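Local coordinates for fructose-bisphosphate aldolase class I (Thermoproteus tenax, PDB 1W8S), which belongs to the DeoC/LacD family of aldolases, TIM-barrel enzymes, and is modelled with 1,6-di-O-phosphono-beta-D-fructofuranose bound in its pocket, at residues E[20-24]-E[40-46]; E[56-62]-E[73-78]. The protein carries 2 engineered substitutions. All coordinates share one frame; numbering follows the deposited sequence.

Contact 1. Residues E[20-24]-E[40-46]; sequences ILAYD and SADPEYI. With FBP (1,6-di-O-phosphono-beta-D-fructofuranose), chain O.
The phenol oxygen of Y23 is gripped twice: Y23 OH donates to S40 O at 2.6 Å, and R166 of the second subunit hydrogen-bonds to the same oxygen. S40 O lies at the ring edge, close to its plane, while Y23 OH sits 20° from the plane of the S40 carbonyl. The same R166 also hydrogen-bonds to A41 O, so one arginine of the second subunit holds Y23 and the turn before helix 43-53 together. CG of Y23 is anti to the backbone N (chi1 -167°), which sends the ring across to helix 43-53. There I46 CG1 lies over one ring face, 3.5 Å from the centroid, in a CH-pi contact. P43 CB packs near Y23 CE2. This is barrel-to-helix packing of a TIM barrel: strand 18-22 belongs to the inner sheet and helix 43-53 to the outer layer. Two residues earlier, L21 CD2 meets I46 CG2 at 3.8 Å. D42 is the helix N-cap, its OD1 accepting from E44 N at 3.0 Å. On the pocket side D24 OD1 accepts from O3 of the bound FBP at 2.7 Å, and D24 OD2 from its O4 at 3.0 Å.

Contact 2. Residues E[56-62]-E[73-78]; sequences DGVVFQR and VPLILK
V58 and F60 pair with the neighbouring strand through four backbone hydrogen bonds. V58 N donates to P74 O, I76 N to V58 O, F60 N to I76 O and K78 N to F60 O, all at 2.9 to 3.1 Å. V59 CA adds a CA-H...O contact to I76 O at 3.2 Å. Where the two segments first meet, V73 CG1 packs on G57 CA at 3.4 Å. On the face that carries V58, F60, L75 and L77, L75 CD1 touches F60 CB at 3.8 Å, the two side chains crossing at about a right angle. Within strand 57-60, V58 CG2 lies over one face of the F60 ring, offset toward its rim. Strands 57-60 and 75-81 with helix 62-68 between them form a parallel beta-alpha-beta unit, the repeating element of a TIM barrel. On the other face V59 CG1, anti to its own backbone N (chi1 -179°), reaches K78 CB at 3.8 Å. This side looks into the barrel, and the V59 side chain is about 5 Å from FBP. Past F60 and Q61 a water accepts from R62 N and also sits 2.7 Å from K78 O, bridging the start of helix 62-68 to strand 75-81. Further out, K78 NZ hydrogen-bonds to N80 O, while R62 NH1 hydrogen-bonds to N95 O and its NH2 makes a salt bridge with E100. Helix 43-53 backs the outer face, with A50 against V58 and L47 against F60.

Contact 1 closes before contact 2 opens along the chain, and their centres lie 10 Å apart on the same side of the chain's centre. Helix 43-53, which supplies 43-46, leads directly into strand 57-60, which lies between strands 18-22 and 75-81 in the barrel sheet. The two contacts are joined by probable backbone hydrogen bonds, L21 N to G57 O at 2.8 Å and V59 N to L21 O at 3.0 Å, and by I20 packing on V59. Together they span three neighbouring barrel strands and the outer helix 43-53. D24 and V59 bring both contacts close to the FBP pocket, and both also touch the second subunit, so this part of the barrel spans from pocket to interface.

Contact 1. Residues E[20-24]-E[40-46]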
loop_
_atom_site.group_PDB
_atom_site.type_symbol
_atom_site.label_atom_id
_atom_site.label_comp_id
_atom_site.label_asym_id
_atom_site.label_seq_id
_atom_site.Cartn_x
_atom_site.Cartn_y
_atom_site.Cartn_z
ATOM N N ILE E 20 -20.983 23.895 17.384
ATOM C CA ILE E 20 -19.759 24.003 16.602
ATOM C C ILE E 20 -20.162 24.405 15.212
ATOM O O ILE E 20 -21.053 23.803 14.655
ATOM C CB ILE E 20 -19.044 22.642 16.543
ATOM C CG1 ILE E 20 -18.658 22.159 17.937
ATOM C CG2 ILE E 20 -17.811 22.749 15.687
ATOM C CD1 ILE E 20 -17.794 23.086 18.640
ATOM N N LEU E 21 -19.532 25.437 14.677
ATOM C CA LEU E 21 -19.821 25.892 13.324
ATOM C C LEU E 21 -18.908 25.162 12.325
ATOM O O LEU E 21 -17.696 25.374 12.280
ATOM C CB LEU E 21 -19.659 27.401 13.203
ATOM C CG LEU E 21 -20.229 28.032 11.933
ATOM C CD1 LEU E 21 -21.727 27.761 11.804
ATOM C CD2 LEU E 21 -19.960 29.519 11.913
ATOM N N ALA E 22 -19.519 24.292 11.533
ATOM C CA ALA E 22 -18.805 23.396 10.641
ATOM C C ALA E 22 -18.563 24.108 9.320
ATOM O O ALA E 22 -19.474 24.677 8.754
ATOM C CB ALA E 22 -19.632 22.149 10.416
ATOM N N TYR E 23 -17.343 24.048 8.821
ATOM C CA TYR E 23 -16.974 24.734 7.617
ATOM C C TYR E 23 -15.914 23.978 6.813
ATOM O O TYR E 23 -15.009 24.594 6.249
ATOM C CB TYR E 23 -16.480 26.112 7.952
ATOM C CG TYR E 23 -16.343 27.043 6.796
ATOM C CD1 TYR E 23 -17.450 27.372 6.025
ATOM C CD2 TYR E 23 -15.130 27.658 6.501
ATOM C CE1 TYR E 23 -17.362 28.291 4.976
ATOM C CE2 TYR E 23 -15.022 28.594 5.456
ATOM C CZ TYR E 23 -16.143 28.889 4.693
ATOM O OH TYR E 23 -16.079 29.788 3.674
ATOM N N ASP E 24 -16.042 22.652 6.759
ATOM C CA ASP E 24 -15.235 21.838 5.835
ATOM C C ASP E 24 -15.888 21.661 4.479
ATOM O O ASP E 24 -15.364 20.943 3.630
ATOM C CB ASP E 24 -14.860 20.452 6.421
ATOM C CG ASP E 24 -16.072 19.651 6.899
ATOM O OD1 ASP E 24 -17.092 20.278 7.299
ATOM O OD2 ASP E 24 -16.087 18.401 6.950
ATOM N N SER E 40 -20.741 33.471 2.760
ATOM C CA SER E 40 -20.315 32.188 3.345
ATOM C C SER E 40 -19.048 31.554 2.738
ATOM O O SER E 40 -18.458 30.673 3.374
ATOM C CB SER E 40 -21.450 31.149 3.318
ATOM O OG SER E 40 -21.766 30.726 2.005
ATOM N N ALA E 41 -18.679 31.967 1.528
ATOM C CA ALA E 41 -17.383 31.595 0.912
ATOM C C ALA E 41 -16.171 32.253 1.544
ATOM O O ALA E 41 -15.050 31.822 1.323
ATOM C CB ALA E 41 -17.385 31.947 -0.572
ATOM N N ASP E 42 -16.390 33.311 2.310
ATOM C CA ASP E 42 -15.315 34.043 2.978
ATOM C C ASP E 42 -15.119 33.489 4.406
ATOM O O ASP E 42 -16.012 33.678 5.268
ATOM C CB ASP E 42 -15.705 35.533 3.031
ATOM C CG ASP E 42 -14.638 36.391 3.669
ATOM O OD1 ASP E 42 -13.609 35.839 4.129
ATOM O OD2 ASP E 42 -14.737 37.636 3.710
ATOM N N PRO E 43 -13.998 32.791 4.673
ATOM C CA PRO E 43 -13.769 32.248 6.007
ATOM C C PRO E 43 -13.736 33.321 7.104
ATOM O O PRO E 43 -14.100 33.013 8.245
ATOM C CB PRO E 43 -12.423 31.504 5.871
ATOM C CG PRO E 43 -12.279 31.224 4.470
ATOM C CD PRO E 43 -12.858 32.494 3.783
ATOM N N GLU E 44 -13.355 34.562 6.778
ATOM C CA GLU E 44 -13.405 35.644 7.760
ATOM C C GLU E 44 -14.831 35.890 8.249
ATOM O O GLU E 44 -15.047 36.134 9.424
ATOM C CB GLU E 44 -12.808 36.948 7.205
ATOM C CG GLU E 44 -11.342 36.840 6.786
ATOM C CD GLU E 44 -10.710 38.175 6.352
ATOM O OE1 GLU E 44 -9.484 38.185 6.134
ATOM O OE2 GLU E 44 -11.418 39.198 6.193
ATOM N N TYR E 45 -15.799 35.823 7.342
ATOM C CA TYR E 45 -17.211 35.954 7.686
ATOM C C TYR E 45 -17.643 34.829 8.623
ATOM O O TYR E 45 -18.343 35.058 9.585
ATOM C CB TYR E 45 -18.046 35.934 6.406
ATOM C CG TYR E 45 -19.515 35.743 6.605
ATOM C CD1 TYR E 45 -20.351 36.829 6.915
ATOM C CD2 TYR E 45 -20.080 34.498 6.470
ATOM C CE1 TYR E 45 -21.711 36.636 7.080
ATOM C CE2 TYR E 45 -21.420 34.297 6.639
ATOM C CZ TYR E 45 -22.236 35.356 6.952
ATOM O OH TYR E 45 -23.583 35.104 7.092
ATOM N N ILE E 46 -17.207 33.611 8.325
ATOM C CA ILE E 46 -17.506 32.449 9.168
ATOM C C ILE E 46 -16.977 32.598 10.617
ATOM O O ILE E 46 -17.665 32.245 11.582
ATOM C CB ILE E 46 -16.948 31.177 8.532
ATOM C CG1 ILE E 46 -17.607 30.920 7.168
ATOM C CG2 ILE E 46 -17.126 29.972 9.455
ATOM C CD1 ILE E 46 -19.099 30.673 7.221
HETATM P P1 FBP O . -23.870 20.548 7.955
HETATM O O1P FBP O . -23.864 21.527 6.847
HETATM O O2P FBP O . -24.632 20.999 9.237
HETATM O O3P FBP O . -24.441 19.181 7.563
HETATM O O1 FBP O . -22.346 20.353 8.382
HETATM C C1 FBP O . -21.976 19.384 9.340
HETATM C C2 FBP O . -21.190 18.265 8.643
HETATM O O2 FBP O . -20.868 17.224 9.592
HETATM C C3 FBP O . -19.899 18.739 7.961
HETATM O O3 FBP O . -18.801 18.944 8.834
HETATM C C4 FBP O . -19.674 17.606 6.961
HETATM O O4 FBP O . -18.871 17.939 5.841
HETATM C C5 FBP O . -21.099 17.319 6.508
HETATM O O5 FBP O . -21.961 17.647 7.611
HETATM C C6 FBP O . -21.246 15.859 6.096
HETATM O O6 FBP O . -22.603 15.607 5.778
HETATM P P2 FBP O . -23.026 15.004 4.336
HETATM O O4P FBP O . -24.337 15.657 3.968
HETATM O O5P FBP O . -21.897 15.237 3.331
HETATM O O6P FBP O . -23.377 13.510 4.461
#

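Contact 2. Residues E[56-62]-E[73-78]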
loop_
_atom_site.group_PDB
_atom_site.type_symbol
_atom_site.label_atom_id
_atom_site.label_comp_id
_atom_site.label_asym_id
_atom_site.label_seq_id
_atom_site.Cartn_x
_atom_site.Cartn_y
_atom_site.Cartn_z
ATOM N N ASP E 56 -19.105 27.721 20.195
ATOM C CA ASP E 56 -17.970 27.156 20.931
ATOM C C ASP E 56 -16.738 26.876 20.104
ATOM O O ASP E 56 -15.650 26.719 20.648
ATOM C CB ASP E 56 -18.378 25.842 21.583
ATOM C CG ASP E 56 -19.494 26.033 22.562
ATOM O OD1 ASP E 56 -19.227 26.595 23.666
ATOM O OD2 ASP E 56 -20.673 25.691 22.283
ATOM N N GLY E 57 -16.921 26.778 18.795
ATOM C CA GLY E 57 -15.838 26.376 17.916
ATOM C C GLY E 57 -16.206 26.438 16.455
ATOM O O GLY E 57 -17.380 26.638 16.095
ATOM N N VAL E 58 -15.180 26.266 15.627
ATOM C CA VAL E 58 -15.306 26.116 14.188
ATOM C C VAL E 58 -14.535 24.858 13.756
ATOM O O VAL E 58 -13.569 24.468 14.419
ATOM C CB VAL E 58 -14.738 27.352 13.454
ATOM C CG1 VAL E 58 -15.590 28.555 13.686
ATOM C CG2 VAL E 58 -13.289 27.646 13.909
ATOM N N VAL E 59 -14.969 24.223 12.668
ATOM C CA VAL E 59 -14.263 23.097 12.070
ATOM C C VAL E 59 -13.707 23.585 10.719
ATOM O O VAL E 59 -14.487 23.981 9.850
ATOM C CB VAL E 59 -15.214 21.922 11.821
ATOM C CG1 VAL E 59 -14.488 20.742 11.222
ATOM C CG2 VAL E 59 -15.908 21.505 13.108
ATOM N N PHE E 60 -12.383 23.590 10.564
ATOM C CA PHE E 60 -11.719 24.002 9.317
ATOM C C PHE E 60 -10.807 22.857 8.823
ATOM O O PHE E 60 -10.235 22.136 9.631
ATOM C CB PHE E 60 -10.776 25.190 9.534
ATOM C CG PHE E 60 -11.436 26.546 9.766
ATOM C CD1 PHE E 60 -12.794 26.780 9.552
ATOM C CD2 PHE E 60 -10.634 27.620 10.148
ATOM C CE1 PHE E 60 -13.326 28.024 9.766
ATOM C CE2 PHE E 60 -11.155 28.874 10.347
ATOM C CZ PHE E 60 -12.509 29.082 10.158
ATOM N N GLN E 61 -10.647 22.756 7.504
ATOM C CA GLN E 61 -9.529 22.000 6.899
ATOM C C GLN E 61 -8.257 22.816 7.066
ATOM O O GLN E 61 -8.291 24.020 7.319
ATOM C CB GLN E 61 -9.764 21.745 5.410
ATOM C CG GLN E 61 -11.052 21.060 5.043
ATOM C CD GLN E 61 -11.010 19.573 5.225
ATOM O OE1 GLN E 61 -9.924 18.957 5.287
ATOM N NE2 GLN E 61 -12.191 18.973 5.280
ATOM N N ARG E 62 -7.121 22.158 6.894
ATOM C CA ARG E 62 -5.822 22.755 7.145
ATOM C C ARG E 62 -5.533 24.024 6.371
ATOM O O ARG E 62 -4.904 24.905 6.898
ATOM C CB ARG E 62 -4.703 21.760 6.853
ATOM C CG ARG E 62 -4.548 21.378 5.357
ATOM C CD ARG E 62 -3.244 20.623 5.029
ATOM N NE ARG E 62 -2.078 21.326 5.573
ATOM C CZ ARG E 62 -0.969 20.710 5.983
ATOM N NH1 ARG E 62 -0.829 19.394 5.841
ATOM N NH2 ARG E 62 0.021 21.409 6.499
ATOM N N VAL E 73 -11.924 31.866 18.163
ATOM C CA VAL E 73 -12.879 30.846 18.576
ATOM C C VAL E 73 -12.097 29.525 18.527
ATOM O O VAL E 73 -11.327 29.327 17.605
ATOM C CB VAL E 73 -14.036 30.794 17.549
ATOM C CG1 VAL E 73 -14.986 29.692 17.850
ATOM C CG2 VAL E 73 -14.800 32.103 17.584
ATOM N N PRO E 74 -12.269 28.625 19.473
ATOM C CA PRO E 74 -11.567 27.334 19.398
ATOM C C PRO E 74 -11.734 26.595 18.061
ATOM O O PRO E 74 -12.791 26.608 17.435
ATOM C CB PRO E 74 -12.181 26.529 20.532
ATOM C CG PRO E 74 -12.697 27.545 21.508
ATOM C CD PRO E 74 -13.077 28.748 20.703
ATOM N N LEU E 75 -10.664 25.948 17.629
ATOM C CA LEU E 75 -10.601 25.330 16.312
ATOM C C LEU E 75 -10.524 23.806 16.439
ATOM O O LEU E 75 -9.728 23.303 17.205
ATOM C CB LEU E 75 -9.367 25.840 15.588
ATOM C CG LEU E 75 -8.903 25.077 14.353
ATOM C CD1 LEU E 75 -9.913 25.193 13.244
ATOM C CD2 LEU E 75 -7.544 25.599 13.917
ATOM N N ILE E 76 -11.368 23.117 15.666
ATOM C CA ILE E 76 -11.283 21.699 15.418
ATOM C C ILE E 76 -10.752 21.585 13.998
ATOM O O ILE E 76 -11.388 22.055 13.049
ATOM C CB ILE E 76 -12.640 21.041 15.545
ATOM C CG1 ILE E 76 -13.222 21.316 16.932
ATOM C CG2 ILE E 76 -12.536 19.534 15.286
ATOM C CD1 ILE E 76 -14.591 20.678 17.179
ATOM N N LEU E 77 -9.551 21.032 13.866
ATOM C CA LEU E 77 -8.916 20.809 12.561
ATOM C C LEU E 77 -9.375 19.462 12.006
ATOM O O LEU E 77 -9.100 18.386 12.564
ATOM C CB LEU E 77 -7.415 20.886 12.695
ATOM C CG LEU E 77 -6.504 21.136 11.511
ATOM C CD1 LEU E 77 -6.881 20.336 10.314
ATOM C CD2 LEU E 77 -6.546 22.597 11.175
ATOM N N LYS E 78 -10.174 19.543 10.944
ATOM C CA LYS E 78 -10.676 18.401 10.206
ATOM C C LYS E 78 -9.542 17.849 9.352
ATOM O O LYS E 78 -9.088 18.522 8.422
ATOM C CB LYS E 78 -11.804 18.878 9.284
ATOM C CG LYS E 78 -12.422 17.807 8.396
ATOM C CD LYS E 78 -12.800 16.628 9.187
ATOM C CE LYS E 78 -13.653 15.630 8.385
ATOM N NZ LYS E 78 -13.365 15.596 6.970
HETATM O O HOH W 1 -7.230 19.449 6.743
#